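Local coordinates for uncharacterized protein MG376 homolog (Mycoplasma pneumoniae, PDB 2HQL) that probably binds single-stranded DNA as a small, two-subunit protein built on the OB fold, at residues A[32-37]-A[45-50]; A[73-78]-A[90-95]. All blocks are in the same frame, centred on the assembly; numbering follows the deposited sequence.

How the contacts relate
Contacts 1 and 2 are two beta hairpins of one OB-fold sheet, their centres about 14 Å apart. The two follow one another along the chain, yet in the sheet they are neighbours: strand 42-53 of the first runs parallel to strand 86-96 of the second. The join is made by a probable hydrogen bond from Ile91 N to Val49 O at 3.0 Å, and by Ile50 CD1 packing on Ile93 CD1 at 3.6 Å. Both hairpins also reach the second subunit, where they meet each other again: Asp46 OD1 of contact 1 bonds to Thr78 OG1 of the second subunit's contact 2, and Tyr48 OH, more weakly, to its Leu76 O.

Contact 1. Residues A[32-37]-A[45-50]; sequences TIKQMR and TDYYVI
Asp46 and Arg37 meet near the turn end of an antiparallel hairpin, where the arginine chain, bent at chi2, turns its guanidinium back toward the Asp46 carboxylate. Asp46 OD2 comes to the guanidinium edge, 2.6 Å from Arg37 NH1, in a salt bridge whose hydrogen bond is weak because the N-H points well off the oxygen (124°). Arg37 NH1 alone does the gripping, set between the two carboxylate oxygens with Asp46 OD1 at 2.8 Å, and the planes of the two groups are 51° apart. Both partners are also held from the second subunit: its Thr78 offers OG1 to Asp46 OD1 and its backbone oxygen to Arg37 NH1.

Tyr47 lies on the other side of the sheet, beside Lys34 and Thr32. Lys34 CB sits squarely over one face of the ring, 4.3 Å from its centroid, a CH-pi contact, while Thr32 CG2 comes in at the ring edge, 3.9 Å from Tyr47 CD1. With Lys34 CG swung anti to the backbone N (chi1 167°), the aliphatic chain passes close by the Thr45 hydroxyl. On the face shared by Asp46, Gln35 and Tyr48, Gln35 CB touches the edge of the Tyr48 ring, 3.9 Å from Tyr48 CE2; Gln35 NE2 bonds to Glu14 O and Gln35 OE1 to Asn9 ND2 of the second subunit. Further along, Ile33 CG1 packs on Ile50 CD1 at 3.6 Å.

Two hydrogen-bonded pairs fix the register: Ile33 with Tyr48, and Gln35 with Asp46, where Gln35 N reaches Asp46 O at 2.7 Å. Strand 28-39 is flanked on its far edge by strand 9-22, with Ile33 resting on Ile17, and strand 42-53 by strand 86-96, where Ile50 packs on Ile91 and Ile93.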
loop_
_atom_site.group_PDB
_atom_site.type_symbol
_atom_site.label_atom_id
_atom_site.label_comp_id
_atom_site.label_asym_id
_atom_site.label_seq_id
_atom_site.Cartn_x
_atom_site.Cartn_y
_atom_site.Cartn_z
ATOM N N THR A 32 -6.013 6.030 -11.521
ATOM C CA THR A 32 -4.580 5.849 -11.377
ATOM C C THR A 32 -3.969 7.187 -11.002
ATOM O O THR A 32 -4.102 8.181 -11.728
ATOM C CB THR A 32 -3.942 5.321 -12.653
ATOM O OG1 THR A 32 -4.367 3.969 -12.854
ATOM C CG2 THR A 32 -2.422 5.345 -12.535
ATOM N N ILE A 33 -3.296 7.175 -9.853
ATOM C CA ILE A 33 -2.678 8.347 -9.244
ATOM C C ILE A 33 -1.149 8.359 -9.320
ATOM O O ILE A 33 -0.501 7.319 -9.314
ATOM C CB ILE A 33 -3.087 8.419 -7.747
ATOM C CG1 ILE A 33 -4.601 8.282 -7.601
ATOM C CG2 ILE A 33 -2.626 9.694 -7.135
ATOM C CD1 ILE A 33 -5.414 9.307 -8.342
ATOM N N LYS A 34 -0.589 9.562 -9.377
ATOM C CA LYS A 34 0.855 9.773 -9.416
ATOM C C LYS A 34 1.257 10.557 -8.170
ATOM O O LYS A 34 0.598 11.529 -7.795
ATOM C CB LYS A 34 1.254 10.597 -10.645
ATOM C CG LYS A 34 2.696 11.127 -10.586
ATOM C CD LYS A 34 3.032 12.122 -11.708
ATOM C CE LYS A 34 2.288 13.452 -11.555
ATOM N NZ LYS A 34 2.641 14.434 -12.638
ATOM N N GLN A 35 2.331 10.129 -7.521
ATOM C CA GLN A 35 2.835 10.828 -6.346
ATOM C C GLN A 35 4.304 11.064 -6.637
ATOM O O GLN A 35 4.986 10.143 -7.069
ATOM C CB GLN A 35 2.692 9.972 -5.079
ATOM C CG GLN A 35 3.009 10.740 -3.800
ATOM C CD GLN A 35 2.717 9.966 -2.530
ATOM O OE1 GLN A 35 3.517 9.133 -2.087
ATOM N NE2 GLN A 35 1.557 10.232 -1.939
ATOM N N MET A 36 4.794 12.283 -6.417
ATOM C CA MET A 36 6.205 12.578 -6.683
ATOM C C MET A 36 7.163 11.844 -5.744
ATOM O O MET A 36 6.901 11.682 -4.552
ATOM C CB MET A 36 6.454 14.086 -6.631
ATOM C CG MET A 36 5.592 14.878 -7.622
ATOM S SD MET A 36 5.539 14.123 -9.281
ATOM C CE MET A 36 7.231 14.361 -9.841
ATOM N N ARG A 37 8.283 11.410 -6.313
ATOM C CA ARG A 37 9.303 10.644 -5.617
ATOM C C ARG A 37 10.679 11.209 -5.985
ATOM O O ARG A 37 10.857 11.806 -7.045
ATOM C CB ARG A 37 9.207 9.177 -6.077
ATOM C CG ARG A 37 10.183 8.173 -5.463
ATOM C CD ARG A 37 9.830 7.834 -4.020
ATOM N NE ARG A 37 10.513 6.629 -3.567
ATOM C CZ ARG A 37 10.218 5.403 -3.993
ATOM N NH1 ARG A 37 9.244 5.225 -4.874
ATOM N NH2 ARG A 37 10.919 4.353 -3.569
ATOM N N THR A 45 8.619 9.783 -10.206
ATOM C CA THR A 45 7.209 9.583 -9.929
ATOM C C THR A 45 6.838 8.167 -9.474
ATOM O O THR A 45 7.506 7.196 -9.817
ATOM C CB THR A 45 6.401 9.946 -11.190
ATOM O OG1 THR A 45 5.053 9.496 -11.058
ATOM C CG2 THR A 45 7.024 9.292 -12.421
ATOM N N ASP A 46 5.788 8.073 -8.660
ATOM C CA ASP A 46 5.259 6.793 -8.193
ATOM C C ASP A 46 3.810 6.754 -8.663
ATOM O O ASP A 46 3.097 7.747 -8.567
ATOM C CB ASP A 46 5.284 6.667 -6.668
ATOM C CG ASP A 46 6.576 6.057 -6.146
ATOM O OD1 ASP A 46 7.273 5.356 -6.911
ATOM O OD2 ASP A 46 6.882 6.268 -4.957
ATOM N N TYR A 47 3.393 5.618 -9.204
ATOM C CA TYR A 47 2.030 5.465 -9.682
ATOM C C TYR A 47 1.321 4.407 -8.865
ATOM O O TYR A 47 1.876 3.337 -8.578
ATOM C CB TYR A 47 2.009 5.074 -11.152
ATOM C CG TYR A 47 2.238 6.228 -12.112
ATOM C CD1 TYR A 47 1.215 6.679 -12.945
ATOM C CD2 TYR A 47 3.487 6.835 -12.221
ATOM C CE1 TYR A 47 1.436 7.699 -13.867
ATOM C CE2 TYR A 47 3.714 7.855 -13.142
ATOM C CZ TYR A 47 2.687 8.275 -13.961
ATOM O OH TYR A 47 2.920 9.255 -14.897
ATOM N N TYR A 48 0.081 4.730 -8.498
ATOM C CA TYR A 48 -0.759 3.862 -7.694
ATOM C C TYR A 48 -2.106 3.723 -8.363
ATOM O O TYR A 48 -2.536 4.614 -9.097
ATOM C CB TYR A 48 -0.940 4.473 -6.311
ATOM C CG TYR A 48 0.365 4.670 -5.577
ATOM C CD1 TYR A 48 1.038 3.585 -5.019
ATOM C CD2 TYR A 48 0.937 5.936 -5.451
ATOM C CE1 TYR A 48 2.241 3.755 -4.356
ATOM C CE2 TYR A 48 2.148 6.116 -4.787
ATOM C CZ TYR A 48 2.786 5.022 -4.244
ATOM O OH TYR A 48 3.972 5.175 -3.579
ATOM N N VAL A 49 -2.763 2.594 -8.123
ATOM C CA VAL A 49 -4.077 2.358 -8.686
ATOM C C VAL A 49 -5.039 2.264 -7.521
ATOM O O VAL A 49 -4.843 1.488 -6.596
ATOM C CB VAL A 49 -4.136 1.055 -9.501
ATOM C CG1 VAL A 49 -5.541 0.840 -10.022
ATOM C CG2 VAL A 49 -3.151 1.112 -10.653
ATOM N N ILE A 50 -6.074 3.084 -7.564
ATOM C CA ILE A 50 -7.071 3.102 -6.516
ATOM C C ILE A 50 -8.423 2.843 -7.165
ATOM O O ILE A 50 -8.571 2.998 -8.377
ATOM C CB ILE A 50 -7.078 4.473 -5.799
ATOM C CG1 ILE A 50 -7.421 5.589 -6.786
ATOM C CG2 ILE A 50 -5.699 4.758 -5.213
ATOM C CD1 ILE A 50 -7.588 6.939 -6.132
#

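Contact 2. Residues A[73-78]-A[90-95]; sequences EGILRT and TIEIVK
A classic beta bulge marks one end of this antiparallel hairpin between strands 69-81 and 86-96: Val94 and Lys95 both face Glu73, and Glu73 O accepts from Val94 N at 2.8 Å and from Lys95 N at 3.0 Å. The extra residue brings Val94 round toward strand 69-81, where its CG2 packs against Ile75 CG1 at 3.6 Å and its CG1 lies alongside the Glu73 carboxylate. Next to the bulge, Ile91 CG2 packs 3.8 Å from Gly74 CA, on the side where a side chain would collide with it and with Glu92 O.

Within the OB-fold sheet this pairing is the last hairpin, and strand 69-81 in turn lines up with strand 9-22, Gly74 bonding to Val11 through the backbone. On the face opposite Ile91, Arg77 turns back along the hairpin, bent at chi2 (-59°), and grips Glu92 side-on: Arg77 NE at 2.7 Å and Arg77 NH2 at 3.0 Å both reach Glu92 OE1, which lies in the guanidinium plane. Guanidinium and carboxylate are nearly coplanar, 22° apart, and Ile75 CG2 covers one face of the guanidinium, 3.6 Å above its plane. On the buried side, Leu76 CD1 meets Ile91 CG1 at 3.8 Å, and Leu76 also packs on Leu76 of the second subunit.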
loop_
_atom_site.group_PDB
_atom_site.type_symbol
_atom_site.label_atom_id
_atom_site.label_comp_id
_atom_site.label_asym_id
_atom_site.label_seq_id
_atom_site.Cartn_x
_atom_site.Cartn_y
_atom_site.Cartn_z
ATOM N N GLU A 73 -8.542 7.794 2.089
ATOM C CA GLU A 73 -8.300 6.881 3.194
ATOM C C GLU A 73 -8.732 5.565 2.554
ATOM O O GLU A 73 -9.807 5.486 1.966
ATOM C CB GLU A 73 -9.190 7.191 4.394
ATOM C CG GLU A 73 -8.707 6.525 5.680
ATOM C CD GLU A 73 -9.569 5.363 6.136
ATOM O OE1 GLU A 73 -10.779 5.592 6.334
ATOM O OE2 GLU A 73 -9.042 4.233 6.307
ATOM N N GLY A 74 -7.909 4.533 2.632
ATOM C CA GLY A 74 -8.316 3.295 2.003
ATOM C C GLY A 74 -7.715 2.060 2.615
ATOM O O GLY A 74 -7.046 2.120 3.650
ATOM N N ILE A 75 -7.952 0.933 1.955
ATOM C CA ILE A 75 -7.461 -0.358 2.414
ATOM C C ILE A 75 -6.564 -0.977 1.340
ATOM O O ILE A 75 -6.962 -1.137 0.186
ATOM C CB ILE A 75 -8.647 -1.293 2.719
ATOM C CG1 ILE A 75 -9.672 -0.560 3.593
ATOM C CG2 ILE A 75 -8.175 -2.508 3.451
ATOM C CD1 ILE A 75 -10.952 -1.340 3.847
ATOM N N LEU A 76 -5.344 -1.322 1.720
ATOM C CA LEU A 76 -4.415 -1.911 0.767
ATOM C C LEU A 76 -4.773 -3.360 0.409
ATOM O O LEU A 76 -4.808 -4.239 1.275
ATOM C CB LEU A 76 -2.996 -1.827 1.324
ATOM C CG LEU A 76 -1.861 -1.868 0.304
ATOM C CD1 LEU A 76 -2.055 -0.786 -0.747
ATOM C CD2 LEU A 76 -0.551 -1.672 1.018
ATOM N N ARG A 77 -5.049 -3.586 -0.880
ATOM C CA ARG A 77 -5.407 -4.899 -1.433
ATOM C C ARG A 77 -4.395 -5.301 -2.502
ATOM O O ARG A 77 -3.531 -4.519 -2.871
ATOM C CB ARG A 77 -6.790 -4.847 -2.101
ATOM C CG ARG A 77 -7.895 -4.252 -1.265
ATOM C CD ARG A 77 -8.072 -5.033 0.016
ATOM N NE ARG A 77 -9.370 -4.777 0.626
ATOM C CZ ARG A 77 -9.765 -5.310 1.774
ATOM N NH1 ARG A 77 -8.958 -6.121 2.434
ATOM N NH2 ARG A 77 -10.971 -5.046 2.253
ATOM N N THR A 78 -4.522 -6.526 -3.000
ATOM C CA THR A 78 -3.652 -7.024 -4.047
ATOM C C THR A 78 -4.396 -8.075 -4.857
ATOM O O THR A 78 -5.415 -8.602 -4.416
ATOM C CB THR A 78 -2.377 -7.720 -3.493
ATOM O OG1 THR A 78 -2.752 -8.926 -2.819
ATOM C CG2 THR A 78 -1.614 -6.810 -2.540
ATOM N N THR A 90 -3.412 -2.570 -5.087
ATOM C CA THR A 90 -4.472 -1.597 -5.384
ATOM C C THR A 90 -5.033 -1.103 -4.056
ATOM O O THR A 90 -4.988 -1.819 -3.056
ATOM C CB THR A 90 -5.662 -2.211 -6.184
ATOM O OG1 THR A 90 -6.276 -3.258 -5.420
ATOM C CG2 THR A 90 -5.193 -2.764 -7.511
ATOM N N ILE A 91 -5.554 0.118 -4.036
ATOM C CA ILE A 91 -6.130 0.640 -2.807
ATOM C C ILE A 91 -7.631 0.784 -2.926
ATOM O O ILE A 91 -8.121 1.510 -3.779
ATOM C CB ILE A 91 -5.581 2.032 -2.413
ATOM C CG1 ILE A 91 -4.044 2.016 -2.375
ATOM C CG2 ILE A 91 -6.143 2.434 -1.040
ATOM C CD1 ILE A 91 -3.396 2.193 -3.737
ATOM N N GLU A 92 -8.345 0.077 -2.050
ATOM C CA GLU A 92 -9.798 0.114 -1.985
ATOM C C GLU A 92 -10.170 1.378 -1.221
ATOM O O GLU A 92 -9.962 1.474 -0.012
ATOM C CB GLU A 92 -10.317 -1.109 -1.233
ATOM C CG GLU A 92 -11.820 -1.273 -1.291
ATOM C CD GLU A 92 -12.298 -2.339 -0.353
ATOM O OE1 GLU A 92 -11.471 -3.204 -0.005
ATOM O OE2 GLU A 92 -13.487 -2.323 0.031
ATOM N N ILE A 93 -10.715 2.352 -1.931
ATOM C CA ILE A 93 -11.091 3.612 -1.319
ATOM C C ILE A 93 -12.216 3.471 -0.302
ATOM O O ILE A 93 -13.248 2.854 -0.575
ATOM C CB ILE A 93 -11.484 4.636 -2.408
ATOM C CG1 ILE A 93 -10.243 4.993 -3.242
ATOM C CG2 ILE A 93 -12.145 5.862 -1.777
ATOM C CD1 ILE A 93 -10.548 5.783 -4.489
ATOM N N VAL A 94 -11.998 4.037 0.881
ATOM C CA VAL A 94 -12.980 4.009 1.955
ATOM C C VAL A 94 -13.513 5.418 2.107
ATOM O O VAL A 94 -14.700 5.625 2.354
ATOM C CB VAL A 94 -12.348 3.572 3.305
ATOM C CG1 VAL A 94 -13.278 3.915 4.446
ATOM C CG2 VAL A 94 -12.080 2.071 3.307
ATOM N N LYS A 95 -12.633 6.394 1.931
ATOM C CA LYS A 95 -13.036 7.778 2.082
ATOM C C LYS A 95 -12.261 8.773 1.206
ATOM O O LYS A 95 -11.042 8.678 1.043
ATOM C CB LYS A 95 -12.904 8.156 3.559
ATOM C CG LYS A 95 -13.563 9.460 3.931
ATOM C CD LYS A 95 -13.564 9.674 5.429
ATOM C CE LYS A 95 -14.256 10.971 5.774
ATOM N NZ LYS A 95 -13.587 12.119 5.098
#